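Long-range contacts in flap endonuclease 1 (Desulfurococcus amylolyticus, PDB 3ORY), which probably cleaves single-stranded 5' flaps from branched DNA during replication and repair, as flap endonucleases of the FEN-1 type do: residues E99-E104 / G248-P253; E257-K262 / P280-P285; M62-R67 / E325-I330. All coordinates share one frame; numbering follows the deposited sequence.

Interaction 1 of 3, residues E99-E104 / G248-P253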
ATOM      1  N   GLU A  99      -2.951 -14.558  -3.013  1.00 23.94           N
ATOM      2  CA  GLU A  99      -4.026 -15.224  -3.772  1.00 24.88           C
ATOM      3  C   GLU A  99      -5.299 -15.410  -2.961  1.00 25.50           C
ATOM      4  O   GLU A  99      -6.356 -15.678  -3.528  1.00 26.32           O
ATOM      5  CB  GLU A  99      -3.584 -16.593  -4.313  1.00 25.04           C
ATOM      6  CG  GLU A  99      -2.412 -16.525  -5.303  1.00 25.01           C
ATOM      7  CD  GLU A  99      -1.061 -16.627  -4.612  1.00 26.91           C
ATOM      8  OE1 GLU A  99      -0.978 -16.358  -3.389  1.00 25.40           O
ATOM      9  OE2 GLU A  99      -0.076 -16.990  -5.288  1.00 27.09           O
ATOM     10  N   LEU A 100      -5.209 -15.272  -1.638  1.00 25.03           N
ATOM     11  CA  LEU A 100      -6.359 -15.532  -0.784  1.00 25.31           C
ATOM     12  C   LEU A 100      -6.797 -14.284  -0.024  1.00 25.44           C
ATOM     13  O   LEU A 100      -7.486 -14.384   0.984  1.00 26.43           O
ATOM     14  CB  LEU A 100      -6.057 -16.693   0.179  1.00 25.32           C
ATOM     15  CG  LEU A 100      -5.648 -18.013  -0.489  1.00 26.17           C
ATOM     16  CD1 LEU A 100      -5.307 -19.055   0.574  1.00 27.38           C
ATOM     17  CD2 LEU A 100      -6.749 -18.523  -1.440  1.00 26.08           C
ATOM     18  N   LYS A 101      -6.395 -13.114  -0.520  1.00 24.61           N
ATOM     19  CA  LYS A 101      -6.791 -11.834   0.054  1.00 24.24           C
ATOM     20  C   LYS A 101      -8.007 -11.328  -0.709  1.00 24.88           C
ATOM     21  O   LYS A 101      -7.873 -10.787  -1.817  1.00 25.07           O
ATOM     22  CB  LYS A 101      -5.640 -10.832  -0.060  1.00 24.17           C
ATOM     23  CG  LYS A 101      -4.444 -11.150   0.857  1.00 24.65           C
ATOM     24  CD  LYS A 101      -4.834 -10.909   2.311  1.00 27.06           C
ATOM     25  CE  LYS A 101      -4.896  -9.424   2.636  1.00 29.00           C
ATOM     26  NZ  LYS A 101      -5.452  -9.267   4.018  1.00 32.54           N
ATOM     27  N   ALA A 102      -9.189 -11.495  -0.125  1.00 24.50           N
ATOM     28  CA  ALA A 102     -10.431 -11.292  -0.871  1.00 25.41           C
ATOM     29  C   ALA A 102     -10.644  -9.848  -1.346  1.00 25.45           C
ATOM     30  O   ALA A 102     -11.070  -9.627  -2.476  1.00 24.86           O
ATOM     31  CB  ALA A 102     -11.634 -11.795  -0.071  1.00 25.94           C
ATOM     32  N   ARG A 103     -10.336  -8.871  -0.499  1.00 25.08           N
ATOM     33  CA  ARG A 103     -10.509  -7.485  -0.909  1.00 25.60           C
ATOM     34  C   ARG A 103      -9.510  -7.091  -2.013  1.00 25.67           C
ATOM     35  O   ARG A 103      -9.898  -6.457  -2.996  1.00 25.93           O
ATOM     36  CB  ARG A 103     -10.476  -6.517   0.284  1.00 25.35           C
ATOM     37  CG  ARG A 103     -10.577  -5.021  -0.103  1.00 26.00           C
ATOM     38  CD  ARG A 103     -11.935  -4.657  -0.736  1.00 26.63           C
ATOM     39  NE  ARG A 103     -12.078  -3.209  -0.865  1.00 26.99           N
ATOM     40  CZ  ARG A 103     -13.186  -2.581  -1.252  1.00 27.41           C
ATOM     41  NH1 ARG A 103     -13.209  -1.247  -1.311  1.00 28.05           N
ATOM     42  NH2 ARG A 103     -14.270  -3.269  -1.570  1.00 26.41           N
ATOM     43  N   GLU A 104      -8.243  -7.481  -1.870  1.00 25.36           N
ATOM     44  CA  GLU A 104      -7.249  -7.161  -2.902  1.00 26.15           C
ATOM     45  C   GLU A 104      -7.672  -7.731  -4.245  1.00 26.31           C
ATOM     46  O   GLU A 104      -7.483  -7.098  -5.280  1.00 26.56           O
ATOM     47  CB  GLU A 104      -5.856  -7.702  -2.556  1.00 25.67           C
ATOM     48  CG  GLU A 104      -5.153  -6.967  -1.436  1.00 27.30           C
ATOM     49  CD  GLU A 104      -3.823  -7.620  -1.063  1.00 29.59           C
ATOM     50  OE1 GLU A 104      -3.466  -8.690  -1.628  1.00 31.72           O
ATOM     51  OE2 GLU A 104      -3.137  -7.065  -0.193  1.00 31.51           O
ATOM     52  N   GLY A 248     -16.353  -2.037   1.827  1.00 27.32           N
ATOM     53  CA  GLY A 248     -15.982  -3.421   1.576  1.00 26.73           C
ATOM     54  C   GLY A 248     -14.643  -3.832   2.166  1.00 26.25           C
ATOM     55  O   GLY A 248     -13.627  -3.181   1.925  1.00 26.77           O
ATOM     56  N   THR A 249     -14.647  -4.924   2.935  1.00 25.65           N
ATOM     57  CA  THR A 249     -13.442  -5.454   3.587  1.00 24.74           C
ATOM     58  C   THR A 249     -13.177  -6.875   3.095  1.00 24.75           C
ATOM     59  O   THR A 249     -13.940  -7.398   2.282  1.00 24.20           O
ATOM     60  CB  THR A 249     -13.616  -5.496   5.122  1.00 24.82           C
ATOM     61  OG1 THR A 249     -14.600  -6.484   5.453  1.00 24.57           O
ATOM     62  CG2 THR A 249     -14.083  -4.126   5.667  1.00 24.67           C
ATOM     63  N   ASP A 250     -12.114  -7.515   3.589  1.00 24.60           N
ATOM     64  CA  ASP A 250     -11.881  -8.934   3.286  1.00 25.09           C
ATOM     65  C   ASP A 250     -13.086  -9.804   3.630  1.00 25.37           C
ATOM     66  O   ASP A 250     -13.306 -10.844   3.009  1.00 25.36           O
ATOM     67  CB  ASP A 250     -10.668  -9.472   4.072  1.00 24.93           C
ATOM     68  CG  ASP A 250      -9.346  -9.097   3.444  1.00 26.40           C
ATOM     69  OD1 ASP A 250      -9.278  -8.908   2.197  1.00 28.00           O
ATOM     70  OD2 ASP A 250      -8.355  -9.021   4.199  1.00 28.01           O
ATOM     71  N   TYR A 251     -13.870  -9.372   4.618  1.00 25.10           N
ATOM     72  CA  TYR A 251     -15.012 -10.158   5.102  1.00 25.83           C
ATOM     73  C   TYR A 251     -16.306  -9.884   4.324  1.00 26.28           C
ATOM     74  O   TYR A 251     -17.322 -10.533   4.551  1.00 26.49           O
ATOM     75  CB  TYR A 251     -15.199  -9.915   6.608  1.00 25.44           C
ATOM     76  CG  TYR A 251     -13.926 -10.223   7.350  1.00 25.37           C
ATOM     77  CD1 TYR A 251     -13.549 -11.542   7.596  1.00 26.97           C
ATOM     78  CD2 TYR A 251     -13.059  -9.202   7.728  1.00 25.94           C
ATOM     79  CE1 TYR A 251     -12.339 -11.843   8.230  1.00 28.47           C
ATOM     80  CE2 TYR A 251     -11.857  -9.484   8.370  1.00 26.88           C
ATOM     81  CZ  TYR A 251     -11.507 -10.803   8.619  1.00 27.41           C
ATOM     82  OH  TYR A 251     -10.334 -11.086   9.252  1.00 28.90           O
ATOM     83  N   ASN A 252     -16.256  -8.897   3.433  1.00 26.54           N
ATOM     84  CA  ASN A 252     -17.384  -8.534   2.564  1.00 27.25           C
ATOM     85  C   ASN A 252     -16.828  -7.708   1.397  1.00 27.42           C
ATOM     86  O   ASN A 252     -17.050  -6.510   1.327  1.00 26.98           O
ATOM     87  CB  ASN A 252     -18.509  -7.798   3.343  1.00 26.55           C
ATOM     88  CG  ASN A 252     -18.128  -6.374   3.783  1.00 26.76           C
ATOM     89  OD1 ASN A 252     -17.036  -6.129   4.333  1.00 25.24           O
ATOM     90  ND2 ASN A 252     -19.051  -5.426   3.557  1.00 22.88           N
ATOM     91  N   PRO A 253     -16.068  -8.363   0.492  1.00 28.52           N
ATOM     92  CA  PRO A 253     -15.219  -7.656  -0.487  1.00 29.06           C
ATOM     93  C   PRO A 253     -15.933  -6.706  -1.458  1.00 30.12           C
ATOM     94  O   PRO A 253     -15.323  -5.737  -1.931  1.00 29.94           O
ATOM     95  CB  PRO A 253     -14.508  -8.784  -1.258  1.00 29.21           C
ATOM     96  CG  PRO A 253     -14.998 -10.068  -0.721  1.00 29.42           C
ATOM     97  CD  PRO A 253     -15.928  -9.835   0.427  1.00 28.50           C
TER
HETATM   98  O   HOH W   1      -7.271  -7.925   0.889  1.00 29.30           O

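Interaction 2 of 3, residues E257-K262 / P280-P285. With PO4 (phosphate ion), chain C.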
ATOM      1  N   GLU A 257     -23.822  -1.969  -2.618  1.00 39.74           N
ATOM      2  CA  GLU A 257     -23.960  -1.452  -3.982  1.00 41.61           C
ATOM      3  C   GLU A 257     -24.237   0.044  -4.044  1.00 41.71           C
ATOM      4  O   GLU A 257     -25.124   0.549  -3.356  1.00 41.26           O
ATOM      5  CB  GLU A 257     -25.067  -2.203  -4.736  1.00 42.98           C
ATOM      6  CG  GLU A 257     -24.835  -3.708  -4.829  1.00 46.27           C
ATOM      7  CD  GLU A 257     -26.065  -4.473  -5.303  1.00 50.66           C
ATOM      8  OE1 GLU A 257     -26.166  -5.683  -4.987  1.00 53.09           O
ATOM      9  OE2 GLU A 257     -26.921  -3.873  -5.990  1.00 52.65           O
ATOM     10  N   GLY A 258     -23.467   0.739  -4.881  1.00 41.58           N
ATOM     11  CA  GLY A 258     -23.669   2.164  -5.114  1.00 41.70           C
ATOM     12  C   GLY A 258     -23.141   3.083  -4.022  1.00 41.07           C
ATOM     13  O   GLY A 258     -23.321   4.292  -4.101  1.00 41.40           O
ATOM     14  N   ILE A 259     -22.482   2.529  -3.005  1.00 39.69           N
ATOM     15  CA  ILE A 259     -22.033   3.358  -1.886  1.00 38.87           C
ATOM     16  C   ILE A 259     -20.539   3.681  -1.942  1.00 38.15           C
ATOM     17  O   ILE A 259     -19.702   2.817  -1.734  1.00 37.70           O
ATOM     18  CB  ILE A 259     -22.471   2.773  -0.517  1.00 38.45           C
ATOM     19  CG1 ILE A 259     -24.002   2.655  -0.479  1.00 39.90           C
ATOM     20  CG2 ILE A 259     -21.984   3.661   0.623  1.00 37.60           C
ATOM     21  CD1 ILE A 259     -24.556   1.882   0.689  1.00 41.77           C
ATOM     22  N   GLY A 260     -20.226   4.940  -2.235  1.00 38.35           N
ATOM     23  CA  GLY A 260     -18.850   5.438  -2.197  1.00 37.70           C
ATOM     24  C   GLY A 260     -18.526   6.118  -0.872  1.00 37.24           C
ATOM     25  O   GLY A 260     -19.396   6.237  -0.009  1.00 37.10           O
ATOM     26  N   PRO A 261     -17.268   6.573  -0.707  1.00 36.91           N
ATOM     27  CA  PRO A 261     -16.771   7.104   0.566  1.00 36.30           C
ATOM     28  C   PRO A 261     -17.565   8.287   1.166  1.00 36.34           C
ATOM     29  O   PRO A 261     -17.841   8.277   2.366  1.00 35.30           O
ATOM     30  CB  PRO A 261     -15.321   7.493   0.245  1.00 36.17           C
ATOM     31  CG  PRO A 261     -14.952   6.603  -0.917  1.00 36.88           C
ATOM     32  CD  PRO A 261     -16.207   6.544  -1.736  1.00 37.10           C
ATOM     33  N   LYS A 262     -17.938   9.276   0.351  1.00 36.50           N
ATOM     34  CA  LYS A 262     -18.712  10.419   0.855  1.00 37.31           C
ATOM     35  C   LYS A 262     -20.082   9.991   1.348  1.00 36.49           C
ATOM     36  O   LYS A 262     -20.544  10.453   2.390  1.00 36.67           O
ATOM     37  CB  LYS A 262     -18.857  11.524  -0.205  1.00 38.53           C
ATOM     38  CG  LYS A 262     -17.566  12.245  -0.526  1.00 40.70           C
ATOM     39  CD  LYS A 262     -17.752  13.217  -1.690  1.00 44.94           C
ATOM     40  CE  LYS A 262     -16.438  13.865  -2.070  1.00 46.91           C
ATOM     41  NZ  LYS A 262     -16.610  14.843  -3.182  1.00 50.28           N
ATOM     42  N   PRO A 280     -33.603  -0.604   2.779  1.00 49.08           N
ATOM     43  CA  PRO A 280     -33.574  -0.451   1.308  1.00 49.40           C
ATOM     44  C   PRO A 280     -32.315   0.235   0.765  1.00 48.71           C
ATOM     45  O   PRO A 280     -31.964   0.036  -0.401  1.00 48.81           O
ATOM     46  CB  PRO A 280     -34.803   0.420   1.013  1.00 50.17           C
ATOM     47  CG  PRO A 280     -35.698   0.237   2.174  1.00 50.61           C
ATOM     48  CD  PRO A 280     -34.801   0.040   3.360  1.00 49.53           C
ATOM     49  N   ILE A 281     -31.656   1.036   1.604  1.00 47.86           N
ATOM     50  CA  ILE A 281     -30.448   1.773   1.219  1.00 47.23           C
ATOM     51  C   ILE A 281     -29.261   0.824   0.997  1.00 46.68           C
ATOM     52  O   ILE A 281     -28.418   1.068   0.141  1.00 45.80           O
ATOM     53  CB  ILE A 281     -30.092   2.870   2.280  1.00 47.12           C
ATOM     54  CG1 ILE A 281     -31.267   3.847   2.494  1.00 47.68           C
ATOM     55  CG2 ILE A 281     -28.794   3.611   1.926  1.00 46.39           C
ATOM     56  CD1 ILE A 281     -31.746   4.574   1.238  1.00 48.25           C
ATOM     57  N   LEU A 282     -29.223  -0.261   1.762  1.00 46.83           N
ATOM     58  CA  LEU A 282     -28.093  -1.184   1.740  1.00 47.18           C
ATOM     59  C   LEU A 282     -28.419  -2.440   0.947  1.00 48.23           C
ATOM     60  O   LEU A 282     -29.251  -3.245   1.361  1.00 48.60           O
ATOM     61  CB  LEU A 282     -27.665  -1.553   3.166  1.00 46.14           C
ATOM     62  CG  LEU A 282     -27.217  -0.448   4.127  1.00 45.61           C
ATOM     63  CD1 LEU A 282     -26.747  -1.051   5.446  1.00 44.36           C
ATOM     64  CD2 LEU A 282     -26.130   0.423   3.533  1.00 43.93           C
ATOM     65  N   LYS A 283     -27.758  -2.587  -0.196  1.00 49.66           N
ATOM     66  CA  LYS A 283     -27.947  -3.735  -1.082  1.00 51.57           C
ATOM     67  C   LYS A 283     -26.636  -4.523  -1.161  1.00 51.81           C
ATOM     68  O   LYS A 283     -25.595  -3.981  -1.556  1.00 51.59           O
ATOM     69  CB  LYS A 283     -28.360  -3.273  -2.485  1.00 52.34           C
ATOM     70  CG  LYS A 283     -29.371  -2.129  -2.528  1.00 54.45           C
ATOM     71  CD  LYS A 283     -29.512  -1.574  -3.942  1.00 58.25           C
ATOM     72  CE  LYS A 283     -30.393  -0.329  -3.978  1.00 60.20           C
ATOM     73  NZ  LYS A 283     -30.531   0.182  -5.372  1.00 62.16           N
ATOM     74  N   SER A 284     -26.691  -5.795  -0.778  1.00 52.60           N
ATOM     75  CA  SER A 284     -25.512  -6.656  -0.766  1.00 53.02           C
ATOM     76  C   SER A 284     -25.827  -7.975  -1.466  1.00 53.89           C
ATOM     77  O   SER A 284     -26.934  -8.501  -1.304  1.00 54.33           O
ATOM     78  CB  SER A 284     -25.064  -6.910   0.674  1.00 52.48           C
ATOM     79  OG  SER A 284     -23.738  -7.419   0.727  1.00 52.99           O
ATOM     80  N   PRO A 285     -24.865  -8.516  -2.254  1.00 54.30           N
ATOM     81  CA  PRO A 285     -25.102  -9.828  -2.872  1.00 54.88           C
ATOM     82  C   PRO A 285     -25.382 -10.889  -1.797  1.00 54.82           C
ATOM     83  O   PRO A 285     -26.437 -11.538  -1.831  1.00 55.62           O
ATOM     84  CB  PRO A 285     -23.791 -10.121  -3.624  1.00 54.74           C
ATOM     85  CG  PRO A 285     -22.758  -9.210  -3.003  1.00 53.87           C
ATOM     86  CD  PRO A 285     -23.512  -7.994  -2.550  1.00 53.94           C
TER
HETATM   87  P   PO4 C 355     -18.393   9.186  -3.286  1.00 64.81           P
HETATM   88  O1  PO4 C 355     -18.085   8.053  -4.238  1.00 65.12           O
HETATM   89  O2  PO4 C 355     -19.641   8.845  -2.489  1.00 63.78           O
HETATM   90  O3  PO4 C 355     -17.214   9.423  -2.373  1.00 64.16           O
HETATM   91  O4  PO4 C 355     -18.640  10.453  -4.073  1.00 65.14           O

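Interaction 3 of 3, residues M62-R67 / E325-I330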
ATOM      1  N   MET A  62      10.464  -7.255 -16.821  1.00 41.44           N
ATOM      2  CA  MET A  62      10.521  -8.703 -16.915  1.00 41.97           C
ATOM      3  C   MET A  62      11.961  -9.188 -17.033  1.00 42.13           C
ATOM      4  O   MET A  62      12.808  -8.480 -17.570  1.00 42.15           O
ATOM      5  CB  MET A  62       9.674  -9.196 -18.096  1.00 42.69           C
ATOM      6  CG  MET A  62       8.155  -9.208 -17.816  1.00 44.24           C
ATOM      7  SD  MET A  62       7.163  -9.581 -19.281  1.00 49.79           S
ATOM      8  CE  MET A  62       7.402  -8.101 -20.258  1.00 49.09           C
ATOM      9  N   ASP A  63      12.235 -10.376 -16.501  1.00 41.84           N
ATOM     10  CA  ASP A  63      13.546 -10.986 -16.649  1.00 43.10           C
ATOM     11  C   ASP A  63      13.606 -11.808 -17.944  1.00 44.45           C
ATOM     12  O   ASP A  63      12.643 -11.817 -18.717  1.00 44.95           O
ATOM     13  CB  ASP A  63      13.933 -11.803 -15.404  1.00 42.19           C
ATOM     14  CG  ASP A  63      13.061 -13.043 -15.190  1.00 41.57           C
ATOM     15  OD1 ASP A  63      12.431 -13.538 -16.146  1.00 40.76           O
ATOM     16  OD2 ASP A  63      13.027 -13.534 -14.043  1.00 41.11           O
ATOM     17  N   ASN A  64      14.728 -12.488 -18.177  1.00 45.67           N
ATOM     18  CA  ASN A  64      14.926 -13.274 -19.399  1.00 47.07           C
ATOM     19  C   ASN A  64      14.136 -14.581 -19.444  1.00 47.30           C
ATOM     20  O   ASN A  64      14.091 -15.249 -20.480  1.00 48.08           O
ATOM     21  CB  ASN A  64      16.416 -13.556 -19.621  1.00 47.72           C
ATOM     22  CG  ASN A  64      17.203 -12.307 -19.987  1.00 48.99           C
ATOM     23  OD1 ASN A  64      16.646 -11.314 -20.456  1.00 50.63           O
ATOM     24  ND2 ASN A  64      18.508 -12.355 -19.775  1.00 50.88           N
ATOM     25  N   ASN A  65      13.541 -14.951 -18.313  1.00 46.93           N
ATOM     26  CA  ASN A  65      12.659 -16.109 -18.230  1.00 47.01           C
ATOM     27  C   ASN A  65      11.193 -15.695 -18.381  1.00 46.29           C
ATOM     28  O   ASN A  65      10.288 -16.480 -18.110  1.00 46.43           O
ATOM     29  CB  ASN A  65      12.877 -16.856 -16.903  1.00 47.07           C
ATOM     30  CG  ASN A  65      14.026 -17.865 -16.966  1.00 49.30           C
ATOM     31  OD1 ASN A  65      14.205 -18.567 -17.963  1.00 52.20           O
ATOM     32  ND2 ASN A  65      14.795 -17.951 -15.884  1.00 50.32           N
ATOM     33  N   GLY A  66      10.975 -14.452 -18.813  1.00 45.88           N
ATOM     34  CA  GLY A  66       9.637 -13.885 -18.972  1.00 44.47           C
ATOM     35  C   GLY A  66       8.885 -13.514 -17.695  1.00 42.86           C
ATOM     36  O   GLY A  66       7.713 -13.152 -17.761  1.00 43.01           O
ATOM     37  N   ARG A  67       9.540 -13.595 -16.540  1.00 40.88           N
ATOM     38  CA  ARG A  67       8.871 -13.311 -15.257  1.00 38.98           C
ATOM     39  C   ARG A  67       8.859 -11.815 -14.901  1.00 37.23           C
ATOM     40  O   ARG A  67       9.851 -11.106 -15.113  1.00 36.71           O
ATOM     41  CB  ARG A  67       9.518 -14.107 -14.124  1.00 38.80           C
ATOM     42  CG  ARG A  67       9.460 -15.618 -14.318  1.00 41.52           C
ATOM     43  CD  ARG A  67      10.310 -16.345 -13.288  1.00 44.28           C
ATOM     44  NE  ARG A  67      11.713 -15.928 -13.356  1.00 46.97           N
ATOM     45  CZ  ARG A  67      12.721 -16.599 -12.809  1.00 48.20           C
ATOM     46  NH1 ARG A  67      12.494 -17.730 -12.153  1.00 48.51           N
ATOM     47  NH2 ARG A  67      13.963 -16.146 -12.928  1.00 48.80           N
ATOM     48  N   GLU A 325      19.561 -14.039 -10.969  1.00 36.77           N
ATOM     49  CA  GLU A 325      18.268 -14.708 -11.062  1.00 37.52           C
ATOM     50  C   GLU A 325      17.221 -13.913 -11.844  1.00 37.47           C
ATOM     51  O   GLU A 325      16.293 -14.508 -12.408  1.00 37.90           O
ATOM     52  CB  GLU A 325      17.742 -15.027  -9.667  1.00 37.44           C
ATOM     53  CG  GLU A 325      18.493 -16.169  -8.976  1.00 41.29           C
ATOM     54  CD  GLU A 325      18.150 -16.321  -7.492  1.00 44.71           C
ATOM     55  OE1 GLU A 325      17.022 -15.969  -7.072  1.00 45.62           O
ATOM     56  OE2 GLU A 325      19.028 -16.795  -6.741  1.00 46.80           O
ATOM     57  N   HIS A 326      17.355 -12.586 -11.874  1.00 36.67           N
ATOM     58  CA  HIS A 326      16.313 -11.743 -12.470  1.00 36.35           C
ATOM     59  C   HIS A 326      16.794 -10.727 -13.514  1.00 36.78           C
ATOM     60  O   HIS A 326      16.039  -9.838 -13.939  1.00 36.41           O
ATOM     61  CB  HIS A 326      15.460 -11.088 -11.374  1.00 35.64           C
ATOM     62  CG  HIS A 326      14.670 -12.076 -10.568  1.00 34.98           C
ATOM     63  ND1 HIS A 326      13.587 -12.754 -11.083  1.00 35.35           N
ATOM     64  CD2 HIS A 326      14.820 -12.515  -9.295  1.00 34.11           C
ATOM     65  CE1 HIS A 326      13.095 -13.562 -10.159  1.00 34.36           C
ATOM     66  NE2 HIS A 326      13.825 -13.438  -9.065  1.00 34.32           N
ATOM     67  N   ASP A 327      18.055 -10.869 -13.916  1.00 37.22           N
ATOM     68  CA  ASP A 327      18.617 -10.165 -15.076  1.00 38.15           C
ATOM     69  C   ASP A 327      18.628  -8.638 -14.982  1.00 37.77           C
ATOM     70  O   ASP A 327      18.609  -7.955 -16.009  1.00 38.21           O
ATOM     71  CB  ASP A 327      17.933 -10.641 -16.368  1.00 38.99           C
ATOM     72  CG  ASP A 327      18.010 -12.142 -16.534  1.00 40.75           C
ATOM     73  OD1 ASP A 327      19.132 -12.649 -16.730  1.00 43.76           O
ATOM     74  OD2 ASP A 327      16.958 -12.822 -16.450  1.00 43.26           O
ATOM     75  N   PHE A 328      18.667  -8.109 -13.757  1.00 36.78           N
ATOM     76  CA  PHE A 328      18.854  -6.670 -13.534  1.00 36.80           C
ATOM     77  C   PHE A 328      20.254  -6.288 -13.999  1.00 37.40           C
ATOM     78  O   PHE A 328      21.157  -7.128 -14.026  1.00 37.39           O
ATOM     79  CB  PHE A 328      18.738  -6.330 -12.050  1.00 36.24           C
ATOM     80  CG  PHE A 328      17.329  -6.193 -11.547  1.00 36.10           C
ATOM     81  CD1 PHE A 328      16.909  -4.999 -10.972  1.00 36.57           C
ATOM     82  CD2 PHE A 328      16.428  -7.262 -11.612  1.00 35.70           C
ATOM     83  CE1 PHE A 328      15.610  -4.857 -10.482  1.00 35.86           C
ATOM     84  CE2 PHE A 328      15.121  -7.132 -11.126  1.00 34.84           C
ATOM     85  CZ  PHE A 328      14.713  -5.924 -10.560  1.00 35.41           C
ATOM     86  N   SER A 329      20.442  -5.018 -14.339  1.00 37.79           N
ATOM     87  CA  SER A 329      21.751  -4.538 -14.774  1.00 38.76           C
ATOM     88  C   SER A 329      22.778  -4.565 -13.640  1.00 38.52           C
ATOM     89  O   SER A 329      22.552  -3.975 -12.581  1.00 37.86           O
ATOM     90  CB  SER A 329      21.645  -3.115 -15.327  1.00 39.43           C
ATOM     91  OG  SER A 329      22.887  -2.446 -15.172  1.00 40.44           O
ATOM     92  N   ILE A 330      23.920  -5.212 -13.885  1.00 38.47           N
ATOM     93  CA  ILE A 330      24.988  -5.296 -12.889  1.00 38.19           C
ATOM     94  C   ILE A 330      25.544  -3.916 -12.502  1.00 38.54           C
ATOM     95  O   ILE A 330      25.847  -3.670 -11.330  1.00 37.68           O
ATOM     96  CB  ILE A 330      26.123  -6.275 -13.321  1.00 38.80           C
ATOM     97  CG1 ILE A 330      27.171  -6.425 -12.210  1.00 38.75           C
ATOM     98  CG2 ILE A 330      26.780  -5.831 -14.641  1.00 39.92           C
ATOM     99  CD1 ILE A 330      26.618  -6.934 -10.890  1.00 38.97           C
TER

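Interaction 1 of 3, residues E99-E104 / G248-P253
Asp250 OD1 is held by two donors, one from the backbone of Arg103 and one from water. Arg103 N gives Asp250 OD1 a bond of 2.9 Å at 162°, close to the direction of the C-O bond, and an ordered water donates to the same oxygen at 2.6 Å. That water accepts in turn from Glu104 N, so the carboxylate serves two successive amides of the first turn of helix 102-125, one directly and one by relay. The other oxygen, Asp250 OD2, meets Lys101 NZ at 2.9 Å on the syn side in a salt bridge, although the stronger partner of this ammonium is Asp94. Asp94 and Asp250, bridged by Lys101, are consistent with the acidic, metal-binding centre of this nuclease family.

Arg103 reaches the same loop by its side chain. With CG anti to the backbone N (chi1 177°) and a bend at chi2, Gly248 O stands over one face of the guanidinium, toward the rim, 3.1 Å above the plane, without a hydrogen bond, while Arg103 NH2 donates in that plane to Pro253 O at 2.7 Å. Arg103 NE bonds to Gly12 O. A methionine here would probably leave Pro253 O and Gly12 O without these donors. Gly248 has no room for a CB, which would run into Arg103 NH2. Ala102 CB rests on Pro253 CG at 3.8 Å. The loop keeps its form through a type I turn from Thr249 to Asn252, overlaid by an ST turn in which Thr249 OG1 accepts from Tyr251 N and donates to Asn252 OD1.

The contact sets the start of helix 102-125 against the loop leaving helix 237-247, with helix 42-52 touching Lys101 and Glu104 and helix 290-298 packed on Thr249 and Asn252.

Interaction 2 of 3, residues E257-K262 / P280-P285
Glu257 and Lys283 are joined through the backbone: Glu257 N donates to Lys283 O at 2.9 Å.

Van der Waals contact accompanies this bond. With its CG beside the backbone N (chi1 -59°), Glu257 lies over the peptide it binds, CG sitting 3.4 Å from Lys283 O and OE2 reaching Lys283 CB. The two side chains cross at about a right angle, and the lysine runs on extended, leaving NZ 5.5 Å from Glu257 OE2, a distance at which attraction could act but no salt bridge forms. Farther along, Ile259 CD1 meets Leu282 CD2 at 3.6 Å, methyl against methyl. Leu267 of helix 261-271 also touches Ile259, and Leu246 touches Leu282.

The glycine-rich turn ahead of helix 261-271 fits the helix-two-turn-helix motif of FEN-1 nucleases, which in this family grips the backbone of duplex DNA.

Anion binding by backbone amides lies at the start of helix 261-271. A phosphate ion, probably from the crystallisation liquor, takes a hydrogen bond from Lys262 N to its O3 at 2.8 Å and another from Lys263 N. Gly260, the N-cap residue, admits the ion closely, since a CB there would collide with phosphate O1. The position is consistent with a DNA phosphate site at a helix start, a face that the segment 280-285 does not touch.

Interaction 3 of 3, residues M62-R67 / E325-I330
Asp63 and His326 meet at the tight end of this contact, where both residues are buried. His326 ND1 donates to the anti lone pair of Asp63 OD2 at 3.1 Å, with the imidazole and carboxylate planes only 14° apart. Asp63 OD2 also receives Arg67 NE in a salt bridge at 2.8 Å, on the syn lone pair, and Arg67 NH2, which comes from above the carboxylate plane; three N-H groups therefore converge on one atom. The guanidinium has His326 of the other segment near one face and Asn65 of its own turn near the opposite face, both toward the rim.

The turn supplying this carboxylate is itself wound about Asp63. It is a type I turn from Asp63 to Gly66 combined with an Asx turn: Asp63 OD1 accepts from Asn65 N at 2.8 Å and from Arg67 N at 2.9 Å, one from each face of the carboxylate. CG sits between the backbone N and the carbonyl carbon (chi1 67°), which folds the carboxylate back over its own turn. In the fold, this turn lies between helices 42-52 and 70-84 and meets the connection between the C-terminal helices 315-325 and 330-347; His326 also touches Thr69 and Leu72.

The looser side is built round Asp327, exposed, and bonded across the contact through the backbone of Asn64. Asn64 N donates to Asp327 OD2 at 2.8 Å and 165°, arriving from above the carboxylate plane. Asn64 ND2 comes within 3.1 Å of Asp327 OD1, but the angle is too poor for a hydrogen bond. Asp327 OD2 also stands 4.6 Å from Asp63 OD1, a like-charge approach that the guanidinium of Arg67 probably eases.

How the interactions relate
From the N terminus, the first segment met is 62-67, whose partner 325-330 arrives only near the C terminus, so interaction 3 closes a very long loop and ties the XPG N-terminal region to the last two helices. Both other contacts fall within that loop, in series and without crossing. Interaction 1 closes first, joining the start of helix 102-125 to the loop after helix 237-247; interaction 2 then closes a short loop round helix 261-271. The second segment of interaction 1 lies just ahead of interaction 2, their centres about 17 Å apart, whereas interactions 2 and 3 lie on opposite sides of the chain's centre, with centres about 44 Å apart.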